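Local coordinates for protein discoidin-2 (Dictyostelium discoideum, PDB 2VMD) that binds galactose and N-acetylgalactosamine as a trimeric lectin and may take part in spore coat formation, at residues G181-V186 with F235-N240; V208-D213 with N241-L246; M217-K222 with L246-V251. All coordinates share one frame; numbering follows the deposited sequence.

Interaction 1: residues G181-V186 with F235-N240; sequences GSRTIV and FITWGN. With MBG (methyl beta-D-galactopyranoside), chain D.
Arg183 and Thr237 pair across two antiparallel strands at one end of the lectin-like domain. Their backbones form two nearly straight hydrogen bonds, Arg183 N to Thr237 O and Thr237 N to Arg183 O, both 2.9 Å. Two residues along, Ile185 and Phe235 repeat the pattern with more bent bonds. Between these hydrogen-bonded pairs lies the non-hydrogen-bonded pair Thr184 and Ile236.

Beyond the strands the polar contacts gather on one carbonyl. Gly239 O accepts Gly181 N at 2.6 Å and Arg183 NH2 at 2.9 Å. The two donors reach it from opposite faces of its plane, and the arginine sits well above that plane. Arg183 NE bonds back to Gly181 O at 2.7 Å. The bend at chi3 (-84°) turns the guanidinium back over the turn residues. NH1 bonds to Asn241 O, so one side chain bonds to the carbonyls of Gly181, Gly239 and Asn241. The positive phi angles of Gly181 and Gly239 suit glycine. Thr237 OG1 is hydrogen-bonded to Arg218 O.

Packing is by methyl groups. Thr237 CG2 lies over one face of the guanidinium, offset toward its rim. Thr184 CG2 runs alongside Ile236 CG1 at 3.8 Å. Ile185 CG2 meets Phe235 CB at 4.1 Å.

Trp238 turns away from 181-186. Its NE1 gives an almost straight bond of 2.8 Å to O3 of methyl beta-D-galactopyranoside, a sugar also hydrogen-bonded to Asp209 of a neighbouring subunit.

Strand 230-237 is the middle of a three-stranded sheet, between 183-190 and 216-224. Phe235 and Thr237 face strand 242-254 of the other sheet, against Leu246 and Val243.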
loop_
_atom_site.group_PDB
_atom_site.type_symbol
_atom_site.label_atom_id
_atom_site.label_comp_id
_atom_site.label_asym_id
_atom_site.label_seq_id
_atom_site.Cartn_x
_atom_site.Cartn_y
_atom_site.Cartn_z
ATOM N N GLY A 181 -41.713 -26.063 6.777
ATOM C CA GLY A 181 -40.590 -26.739 6.120
ATOM C C GLY A 181 -39.558 -25.706 5.672
ATOM O O GLY A 181 -39.720 -24.507 5.971
ATOM N N SER A 182 -38.515 -26.169 4.980
ATOM C CA SER A 182 -37.443 -25.297 4.462
ATOM C C SER A 182 -38.006 -24.225 3.558
ATOM O O SER A 182 -38.642 -24.524 2.533
ATOM C CB SER A 182 -36.425 -26.071 3.655
ATOM O OG SER A 182 -35.744 -27.032 4.453
ATOM N N ARG A 183 -37.779 -22.975 3.946
ATOM C CA ARG A 183 -38.254 -21.835 3.163
ATOM C C ARG A 183 -37.149 -20.785 3.061
ATOM O O ARG A 183 -36.450 -20.509 4.010
ATOM C CB ARG A 183 -39.516 -21.230 3.777
ATOM C CG ARG A 183 -40.707 -22.183 3.807
ATOM C CD ARG A 183 -41.709 -21.786 4.861
ATOM N NE ARG A 183 -41.277 -22.332 6.144
ATOM C CZ ARG A 183 -41.205 -21.635 7.284
ATOM N NH1 ARG A 183 -41.598 -20.374 7.320
ATOM N NH2 ARG A 183 -40.781 -22.221 8.396
ATOM N N THR A 184 -36.990 -20.214 1.874
ATOM C CA THR A 184 -35.902 -19.250 1.659
ATOM C C THR A 184 -36.436 -18.090 0.842
ATOM O O THR A 184 -37.440 -18.207 0.140
ATOM C CB THR A 184 -34.724 -19.856 0.890
ATOM O OG1 THR A 184 -35.168 -20.263 -0.407
ATOM C CG2 THR A 184 -34.126 -21.037 1.603
ATOM N N ILE A 185 -35.772 -16.962 0.956
ATOM C CA ILE A 185 -35.924 -15.916 -0.018
ATOM C C ILE A 185 -34.541 -15.341 -0.302
ATOM O O ILE A 185 -33.655 -15.350 0.568
ATOM C CB ILE A 185 -36.942 -14.824 0.384
ATOM C CG1 ILE A 185 -37.145 -13.901 -0.814
ATOM C CG2 ILE A 185 -36.476 -14.051 1.604
ATOM C CD1 ILE A 185 -38.345 -13.002 -0.760
ATOM N N VAL A 186 -34.353 -14.902 -1.540
ATOM C CA VAL A 186 -33.067 -14.390 -1.977
ATOM C C VAL A 186 -33.213 -12.901 -2.233
ATOM O O VAL A 186 -34.118 -12.478 -2.959
ATOM C CB VAL A 186 -32.563 -15.107 -3.254
ATOM C CG1 VAL A 186 -31.283 -14.487 -3.737
ATOM C CG2 VAL A 186 -32.328 -16.581 -2.995
ATOM N N PHE A 235 -31.868 -15.728 2.633
ATOM C CA PHE A 235 -32.441 -15.783 3.995
ATOM C C PHE A 235 -33.169 -17.111 4.101
ATOM O O PHE A 235 -33.915 -17.462 3.167
ATOM C CB PHE A 235 -33.431 -14.629 4.214
ATOM C CG PHE A 235 -32.796 -13.259 4.161
ATOM C CD1 PHE A 235 -32.435 -12.613 5.327
ATOM C CD2 PHE A 235 -32.546 -12.632 2.937
ATOM C CE1 PHE A 235 -31.849 -11.361 5.298
ATOM C CE2 PHE A 235 -31.940 -11.372 2.889
ATOM C CZ PHE A 235 -31.596 -10.731 4.095
ATOM N N ILE A 236 -32.945 -17.846 5.199
ATOM C CA ILE A 236 -33.434 -19.234 5.333
ATOM C C ILE A 236 -34.134 -19.462 6.689
ATOM O O ILE A 236 -33.630 -19.022 7.734
ATOM C CB ILE A 236 -32.284 -20.261 5.240
ATOM C CG1 ILE A 236 -31.393 -19.985 4.014
ATOM C CG2 ILE A 236 -32.864 -21.694 5.196
ATOM C CD1 ILE A 236 -30.011 -20.716 4.062
ATOM N N THR A 237 -35.312 -20.086 6.664
ATOM C CA THR A 237 -35.914 -20.616 7.886
ATOM C C THR A 237 -36.395 -22.029 7.592
ATOM O O THR A 237 -36.422 -22.424 6.437
ATOM C CB THR A 237 -37.005 -19.706 8.519
ATOM O OG1 THR A 237 -37.266 -20.131 9.868
ATOM C CG2 THR A 237 -38.307 -19.654 7.724
ATOM N N TRP A 238 -36.689 -22.803 8.630
ATOM C CA TRP A 238 -37.187 -24.167 8.409
ATOM C C TRP A 238 -38.066 -24.567 9.597
ATOM O O TRP A 238 -38.421 -23.696 10.403
ATOM C CB TRP A 238 -36.046 -25.149 8.053
ATOM C CG TRP A 238 -35.027 -25.327 9.157
ATOM C CD1 TRP A 238 -34.887 -26.419 9.968
ATOM C CD2 TRP A 238 -33.996 -24.398 9.544
ATOM N NE1 TRP A 238 -33.830 -26.231 10.847
ATOM C CE2 TRP A 238 -33.252 -25.008 10.595
ATOM C CE3 TRP A 238 -33.600 -23.130 9.086
ATOM C CZ2 TRP A 238 -32.172 -24.353 11.237
ATOM C CZ3 TRP A 238 -32.521 -22.489 9.705
ATOM C CH2 TRP A 238 -31.822 -23.099 10.788
ATOM N N GLY A 239 -38.447 -25.837 9.696
ATOM C CA GLY A 239 -39.584 -26.211 10.541
ATOM C C GLY A 239 -40.776 -25.302 10.259
ATOM O O GLY A 239 -41.081 -25.024 9.095
ATOM N N ASN A 240 -41.436 -24.828 11.313
ATOM C CA ASN A 240 -42.590 -23.965 11.146
ATOM C C ASN A 240 -42.382 -22.536 11.662
ATOM O O ASN A 240 -43.343 -21.865 12.005
ATOM C CB ASN A 240 -43.826 -24.605 11.802
ATOM C CG ASN A 240 -44.237 -25.910 11.124
ATOM O OD1 ASN A 240 -44.156 -26.053 9.889
ATOM N ND2 ASN A 240 -44.679 -26.871 11.926
HETATM C C1 MBG D . -35.530 -30.315 13.708
HETATM C C2 MBG D . -34.765 -29.331 12.798
HETATM C C3 MBG D . -33.454 -28.951 13.474
HETATM C C4 MBG D . -33.716 -28.396 14.881
HETATM C C5 MBG D . -34.586 -29.396 15.659
HETATM C C6 MBG D . -34.922 -28.868 17.048
HETATM C C7 MBG D . -37.285 -29.946 12.101
HETATM O O1 MBG D . -36.747 -30.832 13.125
HETATM O O2 MBG D . -34.452 -29.859 11.505
HETATM O O3 MBG D . -32.734 -28.031 12.638
HETATM O O4 MBG D . -34.383 -27.125 14.786
HETATM O O5 MBG D . -35.816 -29.649 14.973
HETATM O O6 MBG D . -35.469 -29.935 17.838
#

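Interaction 2: residues V208-D213 with N241-L246; sequences VDAHTD and NAVYDL. With MBG (methyl beta-D-galactopyranoside), chain B.
Tyr244 N and Asp245 N both bond to Asp209 O, at 2.7 and 2.9 Å. This is a classic beta bulge. It shifts the register of antiparallel strands 200-211 and 242-254 by one residue. Both donors lie in the carbonyl plane. Asp209 N returns a bond to Asp245 O.

The bulge lets the Tyr244 side chain point toward 208-213, beside that of Asp209 and in the same direction. Asp209 OD2 comes within 3.1 Å of Tyr244 CD2, and the carboxylate and ring planes are 30° apart. Both groups meet the sugar. Asp209 CG is anti to its own N (chi1 -169°), which carries the carboxylate out to the galactoside. O4 of methyl galactoside donates to Asp209 OD1 and O3 donates to Asp209 OD2, each at 2.7 Å. The Tyr244 ring lies beneath C4, which sits 3.6 Å above its plane and over its centre. Arg218 and Trp238 of a neighbouring subunit complete the site, and Gln216 NE2 of that subunit also bonds to Asp209 OD1.

The buried face is tight and apolar. Val208 CG2 runs alongside Leu246 CD2 at 3.8 Å, and Ala210 packs on Val243.

The other end is looser. His211 N still bonds to Ala242 O, but beyond it a side chain and a water take over from regular backbone pairing. Asn241 ND2 reaches His211 O at 2.9 Å, on a lone pair, and Gln216 O also accepts from it. The water lies 3.0 Å from Thr212 O and takes a weak bond from Ala242 N.

The paired contacts to O3 and O4 and the ring under C4 are consistent with recognition of galactose through its axial 4-hydroxyl. A carboxylate reads two hydroxyls while an aromatic ring takes the apolar sugar face.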
loop_
_atom_site.group_PDB
_atom_site.type_symbol
_atom_site.label_atom_id
_atom_site.label_comp_id
_atom_site.label_asym_id
_atom_site.label_seq_id
_atom_site.Cartn_x
_atom_site.Cartn_y
_atom_site.Cartn_z
ATOM N N VAL A 208 -33.189 -9.370 14.333
ATOM C CA VAL A 208 -34.073 -10.524 14.308
ATOM C C VAL A 208 -35.483 -10.091 14.725
ATOM O O VAL A 208 -35.669 -9.481 15.798
ATOM C CB VAL A 208 -33.558 -11.661 15.240
ATOM C CG1 VAL A 208 -34.639 -12.761 15.446
ATOM C CG2 VAL A 208 -32.298 -12.253 14.667
ATOM N N ASP A 209 -36.438 -10.379 13.841
ATOM C CA ASP A 209 -37.876 -10.232 14.108
ATOM C C ASP A 209 -38.523 -11.535 13.643
ATOM O O ASP A 209 -38.894 -11.688 12.458
ATOM C CB ASP A 209 -38.422 -9.042 13.335
ATOM C CG ASP A 209 -39.824 -8.658 13.740
ATOM O OD1 ASP A 209 -40.461 -9.390 14.539
ATOM O OD2 ASP A 209 -40.308 -7.608 13.212
ATOM N N ALA A 210 -38.631 -12.479 14.566
ATOM C CA ALA A 210 -39.015 -13.846 14.203
ATOM C C ALA A 210 -39.805 -14.523 15.324
ATOM O O ALA A 210 -39.599 -14.246 16.517
ATOM C CB ALA A 210 -37.775 -14.665 13.851
ATOM N N HIS A 211 -40.656 -15.455 14.934
ATOM C CA HIS A 211 -41.429 -16.237 15.892
ATOM C C HIS A 211 -40.820 -17.628 16.063
ATOM O O HIS A 211 -40.436 -18.279 15.082
ATOM C CB HIS A 211 -42.878 -16.362 15.410
ATOM C CG HIS A 211 -43.866 -16.597 16.513
ATOM N ND1 HIS A 211 -44.413 -15.566 17.253
ATOM C CD2 HIS A 211 -44.393 -17.738 17.016
ATOM C CE1 HIS A 211 -45.245 -16.066 18.154
ATOM N NE2 HIS A 211 -45.244 -17.380 18.038
ATOM N N THR A 212 -40.716 -18.070 17.320
ATOM C CA THR A 212 -40.354 -19.460 17.636
ATOM C C THR A 212 -41.422 -20.448 17.160
ATOM O O THR A 212 -42.571 -20.086 16.920
ATOM C CB THR A 212 -40.035 -19.659 19.165
ATOM O OG1 THR A 212 -41.190 -19.332 19.953
ATOM C CG2 THR A 212 -38.873 -18.757 19.588
ATOM N N ASP A 213 -41.016 -21.696 16.984
ATOM C CA ASP A 213 -41.896 -22.770 16.585
ATOM C C ASP A 213 -41.820 -23.785 17.718
ATOM O O ASP A 213 -40.823 -24.533 17.843
ATOM C CB ASP A 213 -41.407 -23.385 15.271
ATOM C CG ASP A 213 -42.040 -24.751 14.970
ATOM O OD1 ASP A 213 -43.164 -25.006 15.486
ATOM O OD2 ASP A 213 -41.410 -25.560 14.206
ATOM N N ASN A 241 -41.139 -22.054 11.677
ATOM C CA ASN A 241 -40.901 -20.684 12.156
ATOM C C ASN A 241 -41.417 -19.682 11.163
ATOM O O ASN A 241 -41.382 -19.935 9.958
ATOM C CB ASN A 241 -39.435 -20.421 12.397
ATOM C CG ASN A 241 -38.887 -21.219 13.541
ATOM O OD1 ASN A 241 -38.601 -22.401 13.385
ATOM N ND2 ASN A 241 -38.686 -20.561 14.694
ATOM N N ALA A 242 -41.894 -18.562 11.694
ATOM C CA ALA A 242 -42.357 -17.409 10.936
ATOM C C ALA A 242 -41.349 -16.295 11.181
ATOM O O ALA A 242 -41.214 -15.815 12.300
ATOM C CB ALA A 242 -43.742 -17.007 11.409
ATOM N N VAL A 243 -40.606 -15.933 10.144
ATOM C CA VAL A 243 -39.598 -14.871 10.244
ATOM C C VAL A 243 -40.220 -13.643 9.605
ATOM O O VAL A 243 -40.522 -13.668 8.409
ATOM C CB VAL A 243 -38.297 -15.263 9.524
ATOM C CG1 VAL A 243 -37.301 -14.072 9.515
ATOM C CG2 VAL A 243 -37.676 -16.544 10.127
ATOM N N TYR A 244 -40.399 -12.598 10.417
ATOM C CA TYR A 244 -40.998 -11.315 10.026
ATOM C C TYR A 244 -39.985 -10.422 9.303
ATOM O O TYR A 244 -40.300 -9.865 8.227
ATOM C CB TYR A 244 -41.584 -10.611 11.244
ATOM C CG TYR A 244 -42.513 -9.435 10.985
ATOM C CD1 TYR A 244 -43.900 -9.595 11.063
ATOM C CD2 TYR A 244 -42.003 -8.161 10.701
ATOM C CE1 TYR A 244 -44.757 -8.514 10.832
ATOM C CE2 TYR A 244 -42.842 -7.081 10.491
ATOM C CZ TYR A 244 -44.216 -7.262 10.553
ATOM O OH TYR A 244 -45.048 -6.166 10.341
ATOM N N ASP A 245 -38.766 -10.344 9.837
ATOM C CA ASP A 245 -37.656 -9.676 9.138
ATOM C C ASP A 245 -36.339 -10.139 9.720
ATOM O O ASP A 245 -36.283 -10.512 10.896
ATOM C CB ASP A 245 -37.773 -8.154 9.307
ATOM C CG ASP A 245 -37.051 -7.344 8.193
ATOM O OD1 ASP A 245 -36.644 -7.904 7.144
ATOM O OD2 ASP A 245 -36.929 -6.110 8.371
ATOM N N LEU A 246 -35.269 -10.043 8.915
ATOM C CA LEU A 246 -33.905 -10.298 9.373
ATOM C C LEU A 246 -33.047 -9.270 8.641
ATOM O O LEU A 246 -33.367 -8.914 7.499
ATOM C CB LEU A 246 -33.439 -11.710 8.957
ATOM C CG LEU A 246 -33.883 -12.976 9.696
ATOM C CD1 LEU A 246 -33.489 -14.281 8.908
ATOM C CD2 LEU A 246 -33.381 -12.993 11.123
HETATM C C1 MBG B . -45.742 -6.509 15.319
HETATM C C2 MBG B . -44.335 -5.876 15.250
HETATM C C3 MBG B . -43.543 -6.553 14.139
HETATM C C4 MBG B . -43.514 -8.073 14.351
HETATM C C5 MBG B . -44.953 -8.582 14.529
HETATM C C6 MBG B . -44.978 -10.080 14.798
HETATM C C7 MBG B . -45.895 -5.182 17.324
HETATM O O1 MBG B . -46.627 -5.875 16.270
HETATM O O2 MBG B . -44.343 -4.469 14.984
HETATM O O3 MBG B . -42.230 -5.975 14.068
HETATM O O4 MBG B . -42.727 -8.387 15.513
HETATM O O5 MBG B . -45.596 -7.927 15.627
HETATM O O6 MBG B . -46.323 -10.562 14.661
HETATM O O HOH W 1 -43.501 -19.445 14.190
#

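Interaction 3: residues M217-K222 with L246-V251; sequences MRWEGK and LTFDYV. With MBG (methyl beta-D-galactopyranoside), chain D.
Trp219 and Phe248 meet in the core of a beta-sandwich, the H-type lectin fold. Strands 216-224 and 242-254 belong to its two facing sheets. The short segments pass 8.9 Å apart at -34°, and side chains and Gly221 make the contact. No hydrogen bond joins them.

In the first shell, Leu246 CD2 makes a CH-pi contact over the Trp219 indole, 4.1 Å from the centroid of the five-membered ring. The other branch, CD1, touches Trp219 CB. Phe248 approaches obliquely, and its CZ lies 3.8 Å from Trp219 CZ3. Trp219 CG sits between its own N and carbonyl carbon (chi1 62°). This turns the indole so that a face meets Leu246 CD2 and CZ3 meets Phe248. Gly221 has no side chain, and Phe248 CZ rests directly on its CA, 3.5 Å away.

Around these groups, Met217 SD lies at the edge of the indole, in its plane. Val208 and Cys205 also pack on Trp219, and Leu233 lies against Phe248. Outside this core, residues 217-220 pair with an antiparallel strand of a neighbouring subunit, so the sheet runs on across the interface. Val208 of that subunit touches Trp219 too.

Arg218 points out of the core to the sugar site. Asp213 forms a salt bridge with its NH1, and Asn241 OD1 accepts a bond from the same nitrogen. The rest of the guanidinium serves methyl galactoside: Arg218 NE donates to O4 at 2.6 Å and Arg218 NH2 to O5 at 3.1 Å.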
loop_
_atom_site.group_PDB
_atom_site.type_symbol
_atom_site.label_atom_id
_atom_site.label_comp_id
_atom_site.label_asym_id
_atom_site.label_seq_id
_atom_site.Cartn_x
_atom_site.Cartn_y
_atom_site.Cartn_z
ATOM N N MET A 217 -36.085 -21.487 17.845
ATOM C CA MET A 217 -35.766 -20.424 16.879
ATOM C C MET A 217 -34.885 -21.010 15.773
ATOM O O MET A 217 -33.937 -21.758 16.057
ATOM C CB MET A 217 -35.053 -19.247 17.553
ATOM C CG MET A 217 -34.596 -18.198 16.564
ATOM S SD MET A 217 -36.036 -17.407 15.855
ATOM C CE MET A 217 -36.427 -16.318 17.224
ATOM N N ARG A 218 -35.245 -20.721 14.524
ATOM C CA ARG A 218 -34.507 -21.197 13.348
ATOM C C ARG A 218 -34.365 -20.065 12.323
ATOM O O ARG A 218 -35.361 -19.633 11.726
ATOM C CB ARG A 218 -35.216 -22.383 12.719
ATOM C CG ARG A 218 -35.436 -23.556 13.655
ATOM C CD ARG A 218 -36.168 -24.663 12.902
ATOM N NE ARG A 218 -36.422 -25.836 13.730
ATOM C CZ ARG A 218 -37.592 -26.118 14.289
ATOM N NH1 ARG A 218 -38.622 -25.306 14.098
ATOM N NH2 ARG A 218 -37.744 -27.243 14.994
ATOM N N TRP A 219 -33.148 -19.569 12.130
ATOM C CA TRP A 219 -32.906 -18.577 11.061
ATOM C C TRP A 219 -31.464 -18.751 10.612
ATOM O O TRP A 219 -30.590 -19.219 11.381
ATOM C CB TRP A 219 -33.282 -17.101 11.428
ATOM C CG TRP A 219 -32.505 -16.480 12.581
ATOM C CD1 TRP A 219 -32.940 -16.318 13.852
ATOM C CD2 TRP A 219 -31.163 -15.967 12.553
ATOM N NE1 TRP A 219 -31.960 -15.756 14.624
ATOM C CE2 TRP A 219 -30.856 -15.532 13.854
ATOM C CE3 TRP A 219 -30.192 -15.839 11.551
ATOM C CZ2 TRP A 219 -29.635 -14.945 14.183
ATOM C CZ3 TRP A 219 -28.981 -15.274 11.867
ATOM C CH2 TRP A 219 -28.702 -14.828 13.183
ATOM N N GLU A 220 -31.238 -18.445 9.357
ATOM C CA GLU A 220 -29.901 -18.473 8.810
ATOM C C GLU A 220 -29.801 -17.513 7.642
ATOM O O GLU A 220 -30.784 -17.267 6.952
ATOM C CB GLU A 220 -29.579 -19.881 8.342
ATOM C CG GLU A 220 -28.155 -20.054 7.927
ATOM C CD GLU A 220 -27.807 -21.470 7.609
ATOM O OE1 GLU A 220 -28.696 -22.350 7.666
ATOM O OE2 GLU A 220 -26.616 -21.717 7.302
ATOM N N GLY A 221 -28.607 -16.969 7.423
ATOM C CA GLY A 221 -28.332 -16.160 6.239
ATOM C C GLY A 221 -27.124 -16.778 5.561
ATOM O O GLY A 221 -26.247 -17.325 6.223
ATOM N N LYS A 222 -27.088 -16.714 4.229
ATOM C CA LYS A 222 -25.955 -17.226 3.452
ATOM C C LYS A 222 -25.714 -16.225 2.338
ATOM O O LYS A 222 -26.673 -15.797 1.693
ATOM C CB LYS A 222 -26.288 -18.586 2.803
ATOM C CG LYS A 222 -25.835 -19.777 3.614
ATOM C CD LYS A 222 -26.183 -21.168 2.992
ATOM C CE LYS A 222 -25.834 -22.264 4.038
ATOM N NZ LYS A 222 -26.153 -23.704 3.697
ATOM N N LEU A 246 -35.269 -10.043 8.915
ATOM C CA LEU A 246 -33.905 -10.298 9.373
ATOM C C LEU A 246 -33.047 -9.270 8.641
ATOM O O LEU A 246 -33.367 -8.914 7.499
ATOM C CB LEU A 246 -33.439 -11.710 8.957
ATOM C CG LEU A 246 -33.883 -12.976 9.696
ATOM C CD1 LEU A 246 -33.489 -14.281 8.908
ATOM C CD2 LEU A 246 -33.381 -12.993 11.123
ATOM N N THR A 247 -32.025 -8.729 9.300
ATOM C CA THR A 247 -31.065 -7.807 8.630
ATOM C C THR A 247 -29.625 -8.300 8.873
ATOM O O THR A 247 -29.287 -8.635 10.008
ATOM C CB THR A 247 -31.193 -6.354 9.160
ATOM O OG1 THR A 247 -32.551 -5.907 9.023
ATOM C CG2 THR A 247 -30.231 -5.353 8.418
ATOM N N PHE A 248 -28.807 -8.304 7.809
ATOM C CA PHE A 248 -27.371 -8.599 7.865
ATOM C C PHE A 248 -26.564 -7.387 7.383
ATOM O O PHE A 248 -26.952 -6.726 6.403
ATOM C CB PHE A 248 -27.038 -9.792 6.979
ATOM C CG PHE A 248 -27.541 -11.095 7.502
ATOM C CD1 PHE A 248 -26.749 -11.873 8.349
ATOM C CD2 PHE A 248 -28.819 -11.557 7.172
ATOM C CE1 PHE A 248 -27.228 -13.090 8.856
ATOM C CE2 PHE A 248 -29.290 -12.786 7.674
ATOM C CZ PHE A 248 -28.492 -13.538 8.510
ATOM N N ASP A 249 -25.464 -7.091 8.073
ATOM C CA ASP A 249 -24.387 -6.270 7.498
ATOM C C ASP A 249 -23.498 -7.234 6.756
ATOM O O ASP A 249 -23.299 -8.377 7.203
ATOM C CB ASP A 249 -23.576 -5.562 8.591
ATOM C CG ASP A 249 -24.084 -4.155 8.882
ATOM O OD1 ASP A 249 -24.909 -3.632 8.082
ATOM O OD2 ASP A 249 -23.671 -3.581 9.915
ATOM N N TYR A 250 -22.941 -6.794 5.628
ATOM C CA TYR A 250 -21.977 -7.650 4.952
ATOM C C TYR A 250 -20.655 -6.920 4.789
ATOM O O TYR A 250 -20.649 -5.697 4.705
ATOM C CB TYR A 250 -22.498 -8.086 3.594
ATOM C CG TYR A 250 -22.488 -7.024 2.494
ATOM C CD1 TYR A 250 -21.323 -6.763 1.740
ATOM C CD2 TYR A 250 -23.643 -6.322 2.166
ATOM C CE1 TYR A 250 -21.322 -5.808 0.706
ATOM C CE2 TYR A 250 -23.652 -5.388 1.145
ATOM C CZ TYR A 250 -22.486 -5.126 0.419
ATOM O OH TYR A 250 -22.517 -4.182 -0.598
ATOM N N VAL A 251 -19.561 -7.685 4.770
ATOM C CA VAL A 251 -18.234 -7.155 4.437
ATOM C C VAL A 251 -17.682 -7.957 3.258
ATOM O O VAL A 251 -17.431 -9.157 3.377
ATOM C CB VAL A 251 -17.279 -7.181 5.662
ATOM C CG1 VAL A 251 -15.890 -6.595 5.293
ATOM C CG2 VAL A 251 -17.881 -6.371 6.824
HETATM C C1 MBG D . -35.530 -30.315 13.708
HETATM C C2 MBG D . -34.765 -29.331 12.798
HETATM C C3 MBG D . -33.454 -28.951 13.474
HETATM C C4 MBG D . -33.716 -28.396 14.881
HETATM C C5 MBG D . -34.586 -29.396 15.659
HETATM C C6 MBG D . -34.922 -28.868 17.048
HETATM C C7 MBG D . -37.285 -29.946 12.101
HETATM O O1 MBG D . -36.747 -30.832 13.125
HETATM O O2 MBG D . -34.452 -29.859 11.505
HETATM O O3 MBG D . -32.734 -28.031 12.638
HETATM O O4 MBG D . -34.383 -27.125 14.786
HETATM O O5 MBG D . -35.816 -29.649 14.973
HETATM O O6 MBG D . -35.469 -29.935 17.838
#

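From the N terminus, the chain first passes 181-186, which pairs with 235-240 to close interaction 1 across 48 residues. Within that loop come 208-213 and then 217-222. Their partners, 241-246 and 246-251, follow only after 235-240. All three contacts therefore cross, and none encloses another. Interaction 1 ties two strands of one sheet and interaction 2 two strands of the facing sheet. Interaction 3 joins the sheets, sharing Leu246 with interaction 2. Asn240 N and Asp213 OD2 join interactions 1 and 2. Interactions 1 and 3 supply Trp238 and Arg218 to one galactoside, while interaction 2 serves another at the next subunit boundary.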